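Local coordinates for protein putative decarboxylase involved in desferrioxamine biosynthesis (Erwinia amylovora, PDB 5O5C) that probably catalyses the pyridoxal-phosphate-dependent decarboxylation of lysine, the step that feeds desferrioxamine siderophore biosynthesis in the fire blight pathogen, at residues N419-P422 / A423-V426; E452-T455 / N456-K459; L500-H503 / Y504-Q508. All coordinates share one frame; numbering follows the deposited sequence.

Contact 1 (N419-P422 / A423-V426); sequences NAHP and AIEV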
loop_
_atom_site.group_PDB
_atom_site.type_symbol
_atom_site.label_atom_id
_atom_site.label_comp_id
_atom_site.label_asym_id
_atom_site.label_seq_id
_atom_site.Cartn_x
_atom_site.Cartn_y
_atom_site.Cartn_z
ATOM N N ASN B 419 -36.218 -2.174 14.379
ATOM C CA ASN B 419 -37.469 -2.743 13.886
ATOM C C ASN B 419 -38.614 -2.363 14.815
ATOM O O ASN B 419 -39.621 -1.855 14.379
ATOM C CB ASN B 419 -37.352 -4.275 13.749
ATOM C CG ASN B 419 -38.458 -4.878 12.911
ATOM O OD1 ASN B 419 -38.848 -4.328 11.862
ATOM N ND2 ASN B 419 -38.967 -6.021 13.352
ATOM N N ALA B 420 -38.419 -2.590 16.108
ATOM C CA ALA B 420 -39.295 -2.072 17.152
ATOM C C ALA B 420 -39.814 -0.630 16.893
ATOM O O ALA B 420 -40.981 -0.330 17.166
ATOM C CB ALA B 420 -38.574 -2.158 18.491
ATOM N N HIS B 421 -38.973 0.253 16.353
ATOM C CA HIS B 421 -39.393 1.640 16.121
ATOM C C HIS B 421 -40.342 1.825 14.905
ATOM O O HIS B 421 -39.944 1.500 13.808
ATOM C CB HIS B 421 -38.165 2.548 16.006
ATOM C CG HIS B 421 -38.437 3.958 16.385
ATOM N ND1 HIS B 421 -39.338 4.738 15.699
ATOM C CD2 HIS B 421 -37.917 4.747 17.353
ATOM C CE1 HIS B 421 -39.386 5.938 16.245
ATOM N NE2 HIS B 421 -38.533 5.974 17.247
ATOM N N PRO B 422 -41.588 2.382 15.101
ATOM C CA PRO B 422 -42.594 2.560 13.992
ATOM C C PRO B 422 -42.164 3.520 12.895
ATOM O O PRO B 422 -42.556 3.364 11.717
ATOM C CB PRO B 422 -43.821 3.160 14.710
ATOM C CG PRO B 422 -43.604 2.875 16.167
ATOM C CD PRO B 422 -42.119 2.929 16.360
ATOM N N ALA B 423 -41.388 4.532 13.286
ATOM C CA ALA B 423 -40.768 5.460 12.334
ATOM C C ALA B 423 -39.524 4.922 11.583
ATOM O O ALA B 423 -39.139 5.492 10.571
ATOM C CB ALA B 423 -40.435 6.773 13.041
ATOM N N ILE B 424 -38.907 3.843 12.049
ATOM C CA ILE B 424 -37.749 3.239 11.346
ATOM C C ILE B 424 -38.138 2.059 10.494
ATOM O O ILE B 424 -38.731 1.117 10.973
ATOM C CB ILE B 424 -36.653 2.769 12.315
ATOM C CG1 ILE B 424 -36.182 3.927 13.201
ATOM C CG2 ILE B 424 -35.470 2.111 11.550
ATOM C CD1 ILE B 424 -35.441 5.015 12.486
ATOM N N GLU B 425 -37.808 2.149 9.214
ATOM C CA GLU B 425 -37.908 1.037 8.280
ATOM C C GLU B 425 -36.537 0.320 8.118
ATOM O O GLU B 425 -35.577 0.951 7.663
ATOM C CB GLU B 425 -38.333 1.595 6.945
ATOM C CG GLU B 425 -38.662 0.536 5.925
ATOM C CD GLU B 425 -38.634 1.106 4.541
ATOM O OE1 GLU B 425 -39.275 2.164 4.335
ATOM O OE2 GLU B 425 -37.947 0.519 3.682
ATOM N N VAL B 426 -36.484 -0.974 8.450
ATOM C CA VAL B 426 -35.262 -1.814 8.326
ATOM C C VAL B 426 -35.447 -2.772 7.160
ATOM O O VAL B 426 -36.556 -3.164 6.889
ATOM C CB VAL B 426 -34.923 -2.595 9.613
ATOM C CG1 VAL B 426 -34.750 -1.672 10.786
ATOM C CG2 VAL B 426 -35.969 -3.633 9.954
#

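Contact 2 (E452-T455 / N456-K459); sequences EINT and NIRK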
loop_
_atom_site.group_PDB
_atom_site.type_symbol
_atom_site.label_atom_id
_atom_site.label_comp_id
_atom_site.label_asym_id
_atom_site.label_seq_id
_atom_site.Cartn_x
_atom_site.Cartn_y
_atom_site.Cartn_z
ATOM N N GLU B 452 -34.357 13.198 0.664
ATOM C CA GLU B 452 -33.889 14.421 1.265
ATOM C C GLU B 452 -33.860 14.289 2.777
ATOM O O GLU B 452 -32.881 14.632 3.425
ATOM C CB GLU B 452 -34.761 15.591 0.849
ATOM C CG GLU B 452 -34.513 16.029 -0.596
ATOM C CD GLU B 452 -35.653 16.861 -1.173
ATOM O OE1 GLU B 452 -35.979 17.909 -0.565
ATOM O OE2 GLU B 452 -36.212 16.471 -2.230
ATOM N N ILE B 453 -34.928 13.739 3.341
ATOM C CA ILE B 453 -35.050 13.750 4.766
ATOM C C ILE B 453 -33.929 12.849 5.351
ATOM O O ILE B 453 -33.316 13.237 6.292
ATOM C CB ILE B 453 -36.511 13.424 5.234
ATOM C CG1 ILE B 453 -36.813 14.158 6.538
ATOM C CG2 ILE B 453 -36.763 11.939 5.366
ATOM C CD1 ILE B 453 -38.057 13.694 7.284
ATOM N N ASN B 454 -33.612 11.700 4.751
ATOM C CA ASN B 454 -32.584 10.808 5.344
ATOM C C ASN B 454 -31.150 11.288 5.114
ATOM O O ASN B 454 -30.306 11.173 6.017
ATOM C CB ASN B 454 -32.765 9.383 4.836
ATOM C CG ASN B 454 -33.934 8.683 5.494
ATOM O OD1 ASN B 454 -33.787 8.112 6.547
ATOM N ND2 ASN B 454 -35.094 8.734 4.871
ATOM N N THR B 455 -30.879 11.825 3.928
ATOM C CA THR B 455 -29.597 12.478 3.663
ATOM C C THR B 455 -29.384 13.679 4.556
ATOM O O THR B 455 -28.260 13.900 4.945
ATOM C CB THR B 455 -29.363 12.888 2.185
ATOM O OG1 THR B 455 -28.062 13.471 2.077
ATOM C CG2 THR B 455 -30.368 13.913 1.659
ATOM N N ASN B 456 -30.436 14.439 4.903
ATOM C CA ASN B 456 -30.260 15.491 5.898
ATOM C C ASN B 456 -30.101 14.988 7.311
ATOM O O ASN B 456 -29.412 15.617 8.053
ATOM C CB ASN B 456 -31.339 16.559 5.807
ATOM C CG ASN B 456 -31.233 17.342 4.511
ATOM O OD1 ASN B 456 -30.180 17.887 4.193
ATOM N ND2 ASN B 456 -32.286 17.325 3.727
ATOM N N ILE B 457 -30.708 13.856 7.680
ATOM C CA ILE B 457 -30.457 13.304 8.995
ATOM C C ILE B 457 -28.984 12.971 9.161
ATOM O O ILE B 457 -28.372 13.310 10.151
ATOM C CB ILE B 457 -31.272 12.036 9.273
ATOM C CG1 ILE B 457 -32.754 12.381 9.543
ATOM C CG2 ILE B 457 -30.687 11.301 10.444
ATOM C CD1 ILE B 457 -33.644 11.185 9.511
ATOM N N ARG B 458 -28.394 12.272 8.210
ATOM C CA ARG B 458 -26.953 11.926 8.357
ATOM C C ARG B 458 -26.050 13.157 8.478
ATOM O O ARG B 458 -25.086 13.195 9.298
ATOM C CB ARG B 458 -26.545 11.041 7.198
ATOM C CG ARG B 458 -25.061 10.960 6.881
ATOM C CD ARG B 458 -24.942 9.977 5.728
ATOM N NE ARG B 458 -23.625 9.896 5.088
ATOM C CZ ARG B 458 -22.532 9.440 5.672
ATOM N NH1 ARG B 458 -22.571 9.125 6.943
ATOM N NH2 ARG B 458 -21.392 9.334 5.010
ATOM N N LYS B 459 -26.345 14.166 7.658
ATOM C CA LYS B 459 -25.567 15.408 7.685
ATOM C C LYS B 459 -25.752 16.075 9.049
ATOM O O LYS B 459 -24.791 16.447 9.695
ATOM C CB LYS B 459 -25.919 16.306 6.472
ATOM C CG LYS B 459 -25.187 15.860 5.200
ATOM C CD LYS B 459 -25.009 16.981 4.175
ATOM C CE LYS B 459 -26.315 17.348 3.480
ATOM N NZ LYS B 459 -26.094 17.777 2.067
#

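Contact 3 (L500-H503 / Y504-Q508); sequences LIVH and YGREQ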
loop_
_atom_site.group_PDB
_atom_site.type_symbol
_atom_site.label_atom_id
_atom_site.label_comp_id
_atom_site.label_asym_id
_atom_site.label_seq_id
_atom_site.Cartn_x
_atom_site.Cartn_y
_atom_site.Cartn_z
ATOM N N LEU B 500 -31.137 10.204 18.207
ATOM C CA LEU B 500 -30.550 11.247 17.386
ATOM C C LEU B 500 -31.050 11.214 15.940
ATOM O O LEU B 500 -31.473 12.220 15.381
ATOM C CB LEU B 500 -29.027 11.085 17.422
ATOM C CG LEU B 500 -28.182 12.325 17.276
ATOM C CD1 LEU B 500 -28.550 13.348 18.333
ATOM C CD2 LEU B 500 -26.716 11.915 17.387
ATOM N N ILE B 501 -31.025 10.044 15.348
ATOM C CA ILE B 501 -31.579 9.859 14.022
ATOM C C ILE B 501 -33.040 10.329 13.957
ATOM O O ILE B 501 -33.383 11.115 13.067
ATOM C CB ILE B 501 -31.454 8.410 13.595
ATOM C CG1 ILE B 501 -29.981 8.087 13.277
ATOM C CG2 ILE B 501 -32.276 8.076 12.373
ATOM C CD1 ILE B 501 -29.746 6.606 13.292
ATOM N N VAL B 502 -33.877 9.860 14.888
ATOM C CA VAL B 502 -35.301 10.266 14.903
ATOM C C VAL B 502 -35.509 11.726 15.374
ATOM O O VAL B 502 -36.400 12.387 14.876
ATOM C CB VAL B 502 -36.239 9.272 15.657
ATOM C CG1 VAL B 502 -36.128 7.857 15.124
ATOM C CG2 VAL B 502 -35.980 9.277 17.138
ATOM N N HIS B 503 -34.679 12.253 16.280
ATOM C CA HIS B 503 -34.717 13.681 16.584
ATOM C C HIS B 503 -34.520 14.512 15.305
ATOM O O HIS B 503 -35.396 15.258 14.900
ATOM C CB HIS B 503 -33.694 14.072 17.680
ATOM C CG HIS B 503 -33.681 15.542 17.984
ATOM N ND1 HIS B 503 -32.540 16.310 17.906
ATOM C CD2 HIS B 503 -34.679 16.391 18.304
ATOM C CE1 HIS B 503 -32.835 17.565 18.192
ATOM N NE2 HIS B 503 -34.131 17.644 18.414
ATOM N N TYR B 504 -33.409 14.300 14.602
ATOM C CA TYR B 504 -33.144 15.087 13.379
ATOM C C TYR B 504 -34.178 14.839 12.251
ATOM O O TYR B 504 -34.463 15.740 11.472
ATOM C CB TYR B 504 -31.711 14.891 12.890
ATOM C CG TYR B 504 -30.705 15.466 13.845
ATOM C CD1 TYR B 504 -30.742 16.808 14.209
ATOM C CD2 TYR B 504 -29.718 14.674 14.398
ATOM C CE1 TYR B 504 -29.819 17.344 15.072
ATOM C CE2 TYR B 504 -28.788 15.207 15.271
ATOM C CZ TYR B 504 -28.839 16.531 15.607
ATOM O OH TYR B 504 -27.910 17.024 16.498
ATOM N N GLY B 505 -34.726 13.631 12.190
ATOM C CA GLY B 505 -35.758 13.296 11.246
ATOM C C GLY B 505 -37.020 14.063 11.570
ATOM O O GLY B 505 -37.554 14.792 10.710
ATOM N N ARG B 506 -37.478 13.953 12.820
ATOM C CA ARG B 506 -38.632 14.748 13.218
ATOM C C ARG B 506 -38.368 16.262 13.047
ATOM O O ARG B 506 -39.261 16.986 12.697
ATOM C CB ARG B 506 -39.079 14.422 14.636
ATOM C CG ARG B 506 -39.439 12.969 14.813
ATOM C CD ARG B 506 -39.496 12.578 16.267
ATOM N NE ARG B 506 -40.026 11.227 16.387
ATOM C CZ ARG B 506 -40.051 10.516 17.508
ATOM N NH1 ARG B 506 -39.652 11.041 18.658
ATOM N NH2 ARG B 506 -40.545 9.298 17.499
ATOM N N GLU B 507 -37.165 16.727 13.331
ATOM C CA GLU B 507 -36.761 18.094 13.023
ATOM C C GLU B 507 -36.907 18.489 11.528
ATOM O O GLU B 507 -37.296 19.602 11.216
ATOM C CB GLU B 507 -35.333 18.323 13.455
ATOM C CG GLU B 507 -34.715 19.584 12.867
ATOM C CD GLU B 507 -33.521 20.102 13.631
ATOM O OE1 GLU B 507 -33.309 19.711 14.791
ATOM O OE2 GLU B 507 -32.800 20.920 13.043
ATOM N N GLN B 508 -36.596 17.581 10.617
ATOM C CA GLN B 508 -36.836 17.839 9.205
ATOM C C GLN B 508 -38.351 17.976 8.894
ATOM O O GLN B 508 -38.748 18.820 8.102
ATOM C CB GLN B 508 -36.207 16.734 8.348
ATOM C CG GLN B 508 -34.682 16.564 8.427
ATOM C CD GLN B 508 -33.886 17.751 7.911
ATOM O OE1 GLN B 508 -34.193 18.301 6.883
ATOM N NE2 GLN B 508 -32.867 18.141 8.635
#

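Contact 1 (N419-P422 / A423-V426)
Two hydrogen bonds tie His-421 to the residues that follow it. The amide of Ala-423 donates to the ring nitrogen ND1 of His-421, N to ND1 3.2 Å, and the donor lies only 1° out of the imidazole plane, at the ring edge. The N-H is bent to 136° at the hydrogen, so the bond is not straight. The second closes the backbone: Ile-424 N reaches His-421 O at 3.1 Å, coming from above the carbonyl plane. This bond closes a turn from His-421 to Ile-424, type I by the backbone angles of Pro-422 and Ala-423 at its corners. The turn carries the chain from helix 397-420 into strand 424-426, an edge strand, within this chain, of the four-stranded antiparallel sheet, where Glu-425 pairs through its backbone with Arg-438.

Van der Waals contacts make up the rest. With CG of His-421 anti to its backbone N (chi1 -154°), the ring turns its ND1-CE1 edge toward Ala-423, and CE1 meets the methyl CB of Ala-423 at 3.5 Å. CB of His-421 packs 3.7 Å from CG1 of Ile-424. Farther from the corner, helix and strand still touch: the methyl CG2 of Val-426 lies 3.5 Å from the amide oxygen OD1 of Asn-419, the two side chains crossing at about a right angle. Phe-437 and Leu-418 border both Ile-424 and Val-426.

Contact 2 (E452-T455 / N456-K459)
Asn-456 folds its side chain back along the helix toward Glu-452, one turn earlier. With CG anti to the carbonyl carbon (chi1 -67°), that atom stands 3.4 Å from Glu-452 O and the amide nitrogen ND2 comes to 2.8 Å from the same oxygen. This carbonyl also accepts the backbone N of Asn-456 at 2.9 Å, with an N-H...O angle of 159°. Ile-457 is buried, its side chain against Ile-501, Tyr-439 and Leu-480, and its CG1 runs beside the carbonyl of Ile-453, 3.4 Å from the oxygen that its own amide binds.

These i to i+4 bonds belong to helix 448-464, which packs against strands 434-439 and 477-483 of the antiparallel sheet. Arg-458 N donates to Asn-454 O in the same pattern, while the Lys-459 N to Thr-455 O bond is weak at 3.3 Å. The buried amide of Asn-454 turns away from residues 456-459: ND2 binds the carbonyl of Thr-450 and OD1 accepts from the backbone N of Tyr-439, so both polar ends are satisfied and the helix is pinned to strand 434-439. Thr-455 lies on a more exposed flank, its OG1 4.5 Å from CE of Lys-459. Arg-458 extends straight from CG to NE, touches Leu-480, and carries its guanidinium toward the dimer partner, where NH2 makes a long, weak ion pair with Asp-136 of the second subunit.

Contact 3 (L500-H503 / Y504-Q508)
Leu-500 lays its isobutyl end along the phenol of Tyr-504, the two side chains side by side and pointing the same way. CG and CD1 of Leu-500 both stand 3.6 Å from CE2 of Tyr-504. The ring is brought there by CG being anti to the carbonyl carbon (chi1 -67°), which also sets CD2 of Tyr-504 3.2 Å from Leu-500 O. That oxygen accepts the amide N of Tyr-504 at 2.9 Å in an almost straight bond, 177° at the hydrogen.

His-503 comes to the tyrosine from another side. Its ND1 sits over one face of the phenol ring, 4.0 Å above the plane and displaced toward the rim, and the two ring planes are inclined at 47°, an oblique pair. One turn on, OE1 of Glu-507 stands 4.0 Å from CE1 of His-503, with the carboxylate nearly perpendicular to the imidazole. Farther round the helix, Arg-506 stretches its chain past the carbonyl of Val-502, CG to O 3.1 Å, and one guanidinium face lies over the methyl CG2 of Val-502.

All of this decorates helix 491-510, where Gly-505 N binds Ile-501 O and Arg-506 N binds Val-502 O in regular alpha-helical steps. Ile-501 points to the sheet, onto Phe-437, Leu-480 and Phe-482, and Tyr-504 meets Ala-460 and Ser-464 of helix 448-464. NE2 of His-503 and OE1 of Glu-507 are 4.3 Å apart, without a salt bridge; the nearby acid may slightly favour a protonated histidine, though exposure to solvent would damp this.

The three contacts follow in series along the C-terminal part of the chain. Contact 1 leads from helix 397-420 into strand 424-426 of the small antiparallel sheet; contacts 2 and 3 lie on helices 448-464 and 491-510, which pack side by side on that sheet. Contacts 2 and 3 are nearest, centres about 9 Å apart, and touch where CD1 of Ile-457 meets CA of Gly-505 at 3.5 Å. Centre to centre, contact 1 is about 14 Å from contact 3, which His-421 touches at Val-502 and Arg-506, and about 17 Å from contact 2. All three belong to the C-terminal alpha/beta part round this sheet, consistent with the small domain of fold type I PLP enzymes.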